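Local coordinates for hypothetical protein (Chromobacterium violaceum, PDB 2O3I) that is of unknown function but belongs to the S-Me-THD-like (DUF917) family, with an N-terminal and a C-terminal family domain in one chain, at residues V51-V54 and D55-T58; D9-P12 and L13-A17; L380-L383 and G384-A387; T243-A246 and M247-L251. The protein carries 2 engineered substitutions. One frame throughout, in Å; residues are numbered along the deposited sequence.

Interaction 1 of 4, residues V51-V54 and D55-T58; sequences VVDV and DEAT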
# COMPACT_ATOMS: atom_id res chain seq x y z
N VAL A 51 9.46 -0.05 -33.12
CA VAL A 51 10.24 0.78 -32.21
C VAL A 51 10.40 2.16 -32.84
O VAL A 51 10.85 2.27 -33.97
CB VAL A 51 11.66 0.22 -31.98
CG1 VAL A 51 12.37 1.04 -30.91
CG2 VAL A 51 11.58 -1.26 -31.60
N VAL A 52 10.02 3.20 -32.10
CA VAL A 52 10.10 4.57 -32.61
C VAL A 52 11.02 5.47 -31.78
O VAL A 52 11.25 5.21 -30.59
CB VAL A 52 8.69 5.22 -32.66
CG1 VAL A 52 7.77 4.40 -33.55
CG2 VAL A 52 8.11 5.30 -31.25
N ASP A 53 11.54 6.52 -32.40
CA ASP A 53 12.39 7.46 -31.68
C ASP A 53 11.48 8.45 -30.96
O ASP A 53 10.31 8.61 -31.33
CB ASP A 53 13.32 8.22 -32.63
CG ASP A 53 14.30 7.30 -33.33
OD1 ASP A 53 14.05 6.93 -34.51
OD2 ASP A 53 15.33 6.93 -32.71
N VAL A 54 12.01 9.09 -29.93
CA VAL A 54 11.23 10.04 -29.16
C VAL A 54 10.50 11.06 -30.03
O VAL A 54 9.32 11.33 -29.80
CB VAL A 54 12.12 10.78 -28.13
CG1 VAL A 54 11.30 11.80 -27.36
CG2 VAL A 54 12.76 9.77 -27.17
N ASP A 55 11.19 11.62 -31.02
CA ASP A 55 10.58 12.63 -31.90
C ASP A 55 9.53 12.08 -32.86
O ASP A 55 8.86 12.84 -33.57
CB ASP A 55 11.67 13.36 -32.71
CG ASP A 55 12.63 14.16 -31.83
OD1 ASP A 55 12.17 14.90 -30.94
OD2 ASP A 55 13.86 14.05 -32.05
N GLU A 56 9.39 10.76 -32.89
CA GLU A 56 8.40 10.12 -33.76
C GLU A 56 7.16 9.74 -32.96
O GLU A 56 6.08 9.56 -33.53
CB GLU A 56 9.00 8.86 -34.40
CG GLU A 56 10.18 9.14 -35.30
CD GLU A 56 10.76 7.89 -35.92
OE1 GLU A 56 11.11 6.96 -35.16
OE2 GLU A 56 10.86 7.84 -37.16
N ALA A 57 7.32 9.62 -31.65
CA ALA A 57 6.23 9.25 -30.76
C ALA A 57 5.28 10.44 -30.60
O ALA A 57 5.23 11.06 -29.55
CB ALA A 57 6.77 8.82 -29.41
N THR A 58 4.50 10.72 -31.64
CA THR A 58 3.59 11.85 -31.63
C THR A 58 2.11 11.55 -31.89
O THR A 58 1.27 12.43 -31.73
CB THR A 58 4.04 12.91 -32.67
OG1 THR A 58 4.03 12.32 -33.97
CG2 THR A 58 5.45 13.40 -32.36
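A type I beta turn over D53-V54-D55-E56 closes where D53 O accepts from E56 N at 2.8 Å, and the side chain of E56 reaches back to tie the turn a second time. Its carboxylate takes the amide of D53: N to OE1 is 2.8 Å and almost straight, 176° at the hydrogen, on the OE1 lone pair that faces away from the other oxygen. With CG anti to its carbonyl carbon (chi1 -62°), E56 lies side by side with D53, and glutamate has just the length for this return. The price is a like-charge approach, D53 OD1 to E56 OE1 at 3.0 Å with the carboxylate planes 42° apart; the D53 amide and a weak bond from A2 N probably offset it. The whole forms the exit from strand 49-52 of the mixed sheet, beside strand 127-129. A second turn overlaps the first, A57 N to V54 O at 3.2 Å, with the donor well above the carbonyl plane. A57 then centres an inverse gamma turn, T58 N to E56 O at 2.7 Å. Its small methyl fits the buried inner side, 4.2 Å from CG2 of V52, where both side chains also touch Y103 of strand 101-105.

Interaction 2 of 4, residues D9-P12 and L13-A17; sequences DLEP and LLQGA
E11 and L14, one helical turn apart, set their side chains at a slant to each other: the carboxylate of E11 skirts the isobutyl end of L14, with OE2 3.7 Å from CD2. Two torsions bring this about. E11 is bent at its second torsion (61°), which turns the acid forward along the helix, toward L14 and Q15, while L14 holds CG between its own backbone N and carbonyl carbon (chi1 60°), a position rare in helices because it presses the branch on the preceding turn. There L14 CG stands 3.2 Å from E11 O, and L14 CD2 is 3.1 Å from L10 O. Q15 also slants past E11, its CG 3.1 Å from E11 O. The acid of E11 has its strongest polar partner on another helix: OE1 forms a salt bridge with R32 of helix 28-35. On another flank L10 and L13 meet by methyls, CD2 to CD2 at 4.3 Å, leucines suited to a side buried against other helices. P12 lacks an N-H, which costs little in a first turn, and its carbonyl still receives G16 N at 3.0 Å. L13 N to D9 O and L14 N to L10 O continue the same i to i+4 pattern. This is the opening of a largely buried alpha helix, 10-19, packed between helices 28-35, 111-124 and 225-237.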
# COMPACT_ATOMS: atom_id res chain seq x y z
N ASP A 9 15.46 -11.20 -32.35
CA ASP A 9 16.19 -10.01 -31.91
C ASP A 9 16.17 -9.84 -30.38
O ASP A 9 16.94 -9.07 -29.83
CB ASP A 9 15.60 -8.74 -32.54
CG ASP A 9 15.81 -8.67 -34.03
OD1 ASP A 9 16.85 -9.17 -34.51
OD2 ASP A 9 14.94 -8.10 -34.72
N LEU A 10 15.28 -10.56 -29.71
CA LEU A 10 15.17 -10.44 -28.26
C LEU A 10 16.38 -10.97 -27.50
O LEU A 10 16.74 -10.43 -26.45
CB LEU A 10 13.90 -11.14 -27.76
CG LEU A 10 12.58 -10.62 -28.35
CD1 LEU A 10 11.43 -11.36 -27.72
CD2 LEU A 10 12.44 -9.11 -28.09
N GLU A 11 17.01 -12.01 -28.02
CA GLU A 11 18.18 -12.60 -27.35
C GLU A 11 19.36 -11.63 -27.34
O GLU A 11 19.97 -11.41 -26.29
CB GLU A 11 18.57 -13.92 -28.02
CG GLU A 11 19.91 -14.49 -27.56
CD GLU A 11 19.97 -14.80 -26.06
OE1 GLU A 11 21.08 -15.11 -25.58
OE2 GLU A 11 18.93 -14.75 -25.38
N PRO A 12 19.71 -11.05 -28.50
CA PRO A 12 20.84 -10.12 -28.46
C PRO A 12 20.50 -8.84 -27.71
O PRO A 12 21.36 -8.22 -27.08
CB PRO A 12 21.13 -9.87 -29.94
CG PRO A 12 19.81 -10.08 -30.61
CD PRO A 12 19.28 -11.30 -29.89
N LEU A 13 19.23 -8.45 -27.78
CA LEU A 13 18.74 -7.25 -27.13
C LEU A 13 18.88 -7.33 -25.62
O LEU A 13 19.31 -6.38 -24.97
CB LEU A 13 17.26 -7.03 -27.49
CG LEU A 13 16.52 -5.88 -26.80
CD1 LEU A 13 17.23 -4.56 -27.04
CD2 LEU A 13 15.10 -5.83 -27.33
N LEU A 14 18.51 -8.47 -25.05
CA LEU A 14 18.59 -8.63 -23.62
C LEU A 14 20.05 -8.73 -23.18
O LEU A 14 20.40 -8.26 -22.11
CB LEU A 14 17.79 -9.86 -23.18
CG LEU A 14 18.13 -11.25 -23.71
CD1 LEU A 14 19.14 -11.93 -22.77
CD2 LEU A 14 16.84 -12.08 -23.79
N GLN A 15 20.89 -9.32 -24.02
CA GLN A 15 22.32 -9.46 -23.71
C GLN A 15 22.96 -8.09 -23.59
O GLN A 15 23.65 -7.80 -22.60
CB GLN A 15 23.05 -10.23 -24.81
CG GLN A 15 22.69 -11.71 -24.91
CD GLN A 15 23.92 -12.60 -24.81
OE1 GLN A 15 23.92 -13.73 -25.30
NE2 GLN A 15 24.96 -12.11 -24.14
N GLY A 16 22.74 -7.26 -24.60
CA GLY A 16 23.30 -5.92 -24.61
C GLY A 16 22.75 -5.09 -23.47
O GLY A 16 23.50 -4.38 -22.80
N ALA A 17 21.44 -5.19 -23.24
CA ALA A 17 20.77 -4.45 -22.18
C ALA A 17 21.29 -4.85 -20.81
O ALA A 17 21.34 -4.02 -19.89
CB ALA A 17 19.25 -4.66 -22.26

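Interaction 3 of 4, residues L380-L383 and G384-A387; sequences LGYL and GPYA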
# COMPACT_ATOMS: atom_id res chain seq x y z
N LEU A 380 24.65 3.63 1.52
CA LEU A 380 25.63 2.55 1.41
C LEU A 380 27.00 2.96 1.95
O LEU A 380 28.01 2.34 1.63
CB LEU A 380 25.76 2.09 -0.04
CG LEU A 380 24.69 1.14 -0.57
CD1 LEU A 380 23.40 1.89 -0.86
CD2 LEU A 380 25.20 0.48 -1.84
N GLY A 381 27.02 4.02 2.75
CA GLY A 381 28.28 4.46 3.34
C GLY A 381 29.19 5.41 2.59
O GLY A 381 30.15 5.91 3.18
N TYR A 382 28.95 5.65 1.30
CA TYR A 382 29.81 6.58 0.57
C TYR A 382 29.21 7.97 0.59
O TYR A 382 28.14 8.19 0.04
CB TYR A 382 30.02 6.14 -0.89
CG TYR A 382 30.89 7.11 -1.67
CD1 TYR A 382 30.33 8.06 -2.52
CD2 TYR A 382 32.27 7.10 -1.50
CE1 TYR A 382 31.14 8.99 -3.19
CE2 TYR A 382 33.08 8.02 -2.16
CZ TYR A 382 32.52 8.96 -3.00
OH TYR A 382 33.34 9.86 -3.64
N LEU A 383 29.92 8.90 1.21
CA LEU A 383 29.43 10.27 1.30
C LEU A 383 30.37 11.27 0.63
O LEU A 383 30.32 12.46 0.91
CB LEU A 383 29.20 10.64 2.77
CG LEU A 383 28.09 9.87 3.50
CD1 LEU A 383 28.58 8.48 3.88
CD2 LEU A 383 27.66 10.63 4.74
N GLY A 384 31.20 10.77 -0.28
CA GLY A 384 32.12 11.64 -1.00
C GLY A 384 31.44 12.26 -2.22
O GLY A 384 30.23 12.13 -2.38
N PRO A 385 32.19 12.93 -3.10
CA PRO A 385 31.54 13.52 -4.27
C PRO A 385 31.49 12.54 -5.43
O PRO A 385 32.09 11.48 -5.37
CB PRO A 385 32.43 14.71 -4.57
CG PRO A 385 33.80 14.13 -4.31
CD PRO A 385 33.59 13.36 -3.00
N TYR A 386 30.76 12.90 -6.48
CA TYR A 386 30.69 12.06 -7.67
C TYR A 386 31.99 12.32 -8.42
O TYR A 386 32.36 13.47 -8.64
CB TYR A 386 29.49 12.47 -8.53
CG TYR A 386 29.49 11.92 -9.95
CD1 TYR A 386 29.11 12.73 -11.03
CD2 TYR A 386 29.84 10.60 -10.22
CE1 TYR A 386 29.07 12.24 -12.34
CE2 TYR A 386 29.81 10.09 -11.53
CZ TYR A 386 29.42 10.92 -12.58
OH TYR A 386 29.38 10.44 -13.87
N ALA A 387 32.69 11.25 -8.78
CA ALA A 387 33.95 11.37 -9.50
C ALA A 387 33.87 10.65 -10.85
O ALA A 387 34.21 9.48 -10.96
CB ALA A 387 35.09 10.79 -8.67
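The backbone of G384 packs on one face of the Y382 ring, whose hydroxyl goes on to bond the carbonyl of P385, so that one side chain spans the bend. The segment leads up to this from the end of helix 367-379. L380 turns its side chain to L302 and L303 of strand 301-306. G381 follows with a positive phi as the C-prime residue of a Schellman motif, a backbone shape that glycine adopts readily, and the chain leaves the helix there. Y382 comes next, CG anti to its backbone N (chi1 179°), which swings the ring forward along the chain. G384 N sits over the centre of one ring face, 3.4 Å above the plane. Nearer the phenol end, G384 CA is 3.4 Å from CZ, and G384 O is as close to CE1. A residue without a side chain suits this place, for the hydroxyl occupies the room beside G384 CA. L383 contributes mainly its backbone to the bend, with CB 3.6 Å from G384 N. The closing bond runs from Y382 OH to P385 O at 2.7 Å, in the carbonyl plane and on a lone pair, with the oxygen at the ring edge. The phenol thus donates to a good acceptor; this short, well-directed bond and a ring face against a peptide probably help to hold the surface loop in shape.

Interaction 4 of 4, residues T243-A246 and M247-L251; sequences TAEA and MLDFL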
# COMPACT_ATOMS: atom_id res chain seq x y z
N THR A 243 36.94 -10.61 -25.08
CA THR A 243 37.90 -10.10 -24.10
C THR A 243 37.49 -8.72 -23.63
O THR A 243 36.84 -7.97 -24.37
CB THR A 243 39.32 -9.99 -24.68
OG1 THR A 243 39.30 -9.08 -25.79
CG2 THR A 243 39.83 -11.34 -25.14
N ALA A 244 37.88 -8.37 -22.41
CA ALA A 244 37.58 -7.06 -21.86
C ALA A 244 38.11 -5.96 -22.78
O ALA A 244 37.44 -4.96 -23.01
CB ALA A 244 38.20 -6.93 -20.46
N GLU A 245 39.32 -6.16 -23.31
CA GLU A 245 39.93 -5.19 -24.21
C GLU A 245 39.07 -5.02 -25.46
O GLU A 245 38.84 -3.91 -25.93
CB GLU A 245 41.33 -5.65 -24.63
CG GLU A 245 42.10 -4.63 -25.45
CD GLU A 245 43.45 -5.15 -25.92
OE1 GLU A 245 44.12 -5.85 -25.13
OE2 GLU A 245 43.84 -4.86 -27.07
N ALA A 246 38.59 -6.14 -26.00
CA ALA A 246 37.74 -6.10 -27.18
C ALA A 246 36.43 -5.38 -26.88
O ALA A 246 35.88 -4.70 -27.73
CB ALA A 246 37.45 -7.52 -27.67
N MSE A 247 35.93 -5.53 -25.65
CA MSE A 247 34.68 -4.87 -25.27
C MSE A 247 34.88 -3.36 -25.30
O MSE A 247 34.06 -2.63 -25.86
CB MSE A 247 34.24 -5.33 -23.88
CG MSE A 247 33.07 -4.54 -23.29
SE MSE A 247 31.49 -4.47 -24.43
CE MSE A 247 30.45 -5.86 -23.58
N LEU A 248 35.98 -2.91 -24.71
CA LEU A 248 36.29 -1.48 -24.68
C LEU A 248 36.50 -0.96 -26.10
O LEU A 248 36.07 0.15 -26.44
CB LEU A 248 37.54 -1.22 -23.84
CG LEU A 248 37.43 -1.54 -22.35
CD1 LEU A 248 38.80 -1.40 -21.72
CD2 LEU A 248 36.42 -0.61 -21.68
N ASP A 249 37.16 -1.75 -26.94
CA ASP A 249 37.38 -1.34 -28.32
C ASP A 249 36.02 -1.14 -29.00
O ASP A 249 35.77 -0.09 -29.59
CB ASP A 249 38.22 -2.38 -29.07
CG ASP A 249 39.69 -2.36 -28.66
OD1 ASP A 249 40.06 -1.54 -27.79
OD2 ASP A 249 40.49 -3.15 -29.22
N PHE A 250 35.15 -2.15 -28.90
CA PHE A 250 33.82 -2.10 -29.52
C PHE A 250 33.02 -0.89 -29.04
O PHE A 250 32.43 -0.16 -29.85
CB PHE A 250 33.03 -3.37 -29.20
CG PHE A 250 31.68 -3.44 -29.88
CD1 PHE A 250 31.56 -3.90 -31.19
CD2 PHE A 250 30.53 -3.01 -29.23
CE1 PHE A 250 30.32 -3.92 -31.83
CE2 PHE A 250 29.29 -3.03 -29.86
CZ PHE A 250 29.19 -3.49 -31.16
N LEU A 251 33.00 -0.70 -27.73
CA LEU A 251 32.26 0.41 -27.14
C LEU A 251 32.72 1.74 -27.70
O LEU A 251 31.90 2.60 -28.03
CB LEU A 251 32.46 0.41 -25.62
CG LEU A 251 31.81 -0.72 -24.81
CD1 LEU A 251 32.36 -0.69 -23.38
CD2 LEU A 251 30.30 -0.58 -24.80
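D249 sits one turn beyond E245, and its side chain folds back over the carbonyl of that residue. CB starts the path 3.5 Å from E245 O and almost as near to A246 O. With CG anti to its carbonyl carbon (chi1 -74°), the carboxylate is carried back toward the helix start, and CG comes to 3.3 Å from E245 O. OD1 lies equally close to that oxygen, two acceptors that cannot bond, while OD2 ends 4.3 Å from E245 OE2. These like charges probably repel mildly; long, weak ion pairs from OD1 to R252 and from OD2 to R253 may relieve D249. E245, in the first turn, is placed where the helix dipole would favour an acid; D249 probably gains less. The start itself is capped: T243 occupies the N-cap, its OG1 accepting from A246 N at 3.0 Å, and E325 takes the amide of A244. From there i to i+4 bonds take over, M247 N to T243 O and F250 N to A246 O both at 2.9 Å. The small methyls of A244 and A246 suit packing on A354 of strand 352-358 and on V241, respectively. The acids keep to one side of helix 244-255, while selenomethionine M247, L248 and L251 cover strand 352-358, and F250, with M247, meets L232 of helix 225-237.

Along the chain the order is interaction 2, 1, 4, 3. Interactions 2 and 1 belong to the N-terminal family domain, interaction 4 to the C-terminal one. Interactions 2 and 4, centres 18 Å apart, do not touch but share helix 225-237, which packs against helix 10-19 and helix 244-255 and so joins the two parts there. Interaction 1, its centre about 21 Å from that of interaction 2, begins on strand 49-52 of the mixed sheet and leaves it. Interactions 3 and 4 lean on different strands of the antiparallel sheet, 301-306 and 352-358, with centres 28 Å apart. Interaction 3 lies across the chain's centre from interaction 2. The four are separate local elements: two helix starts, a strand exit and a helix end.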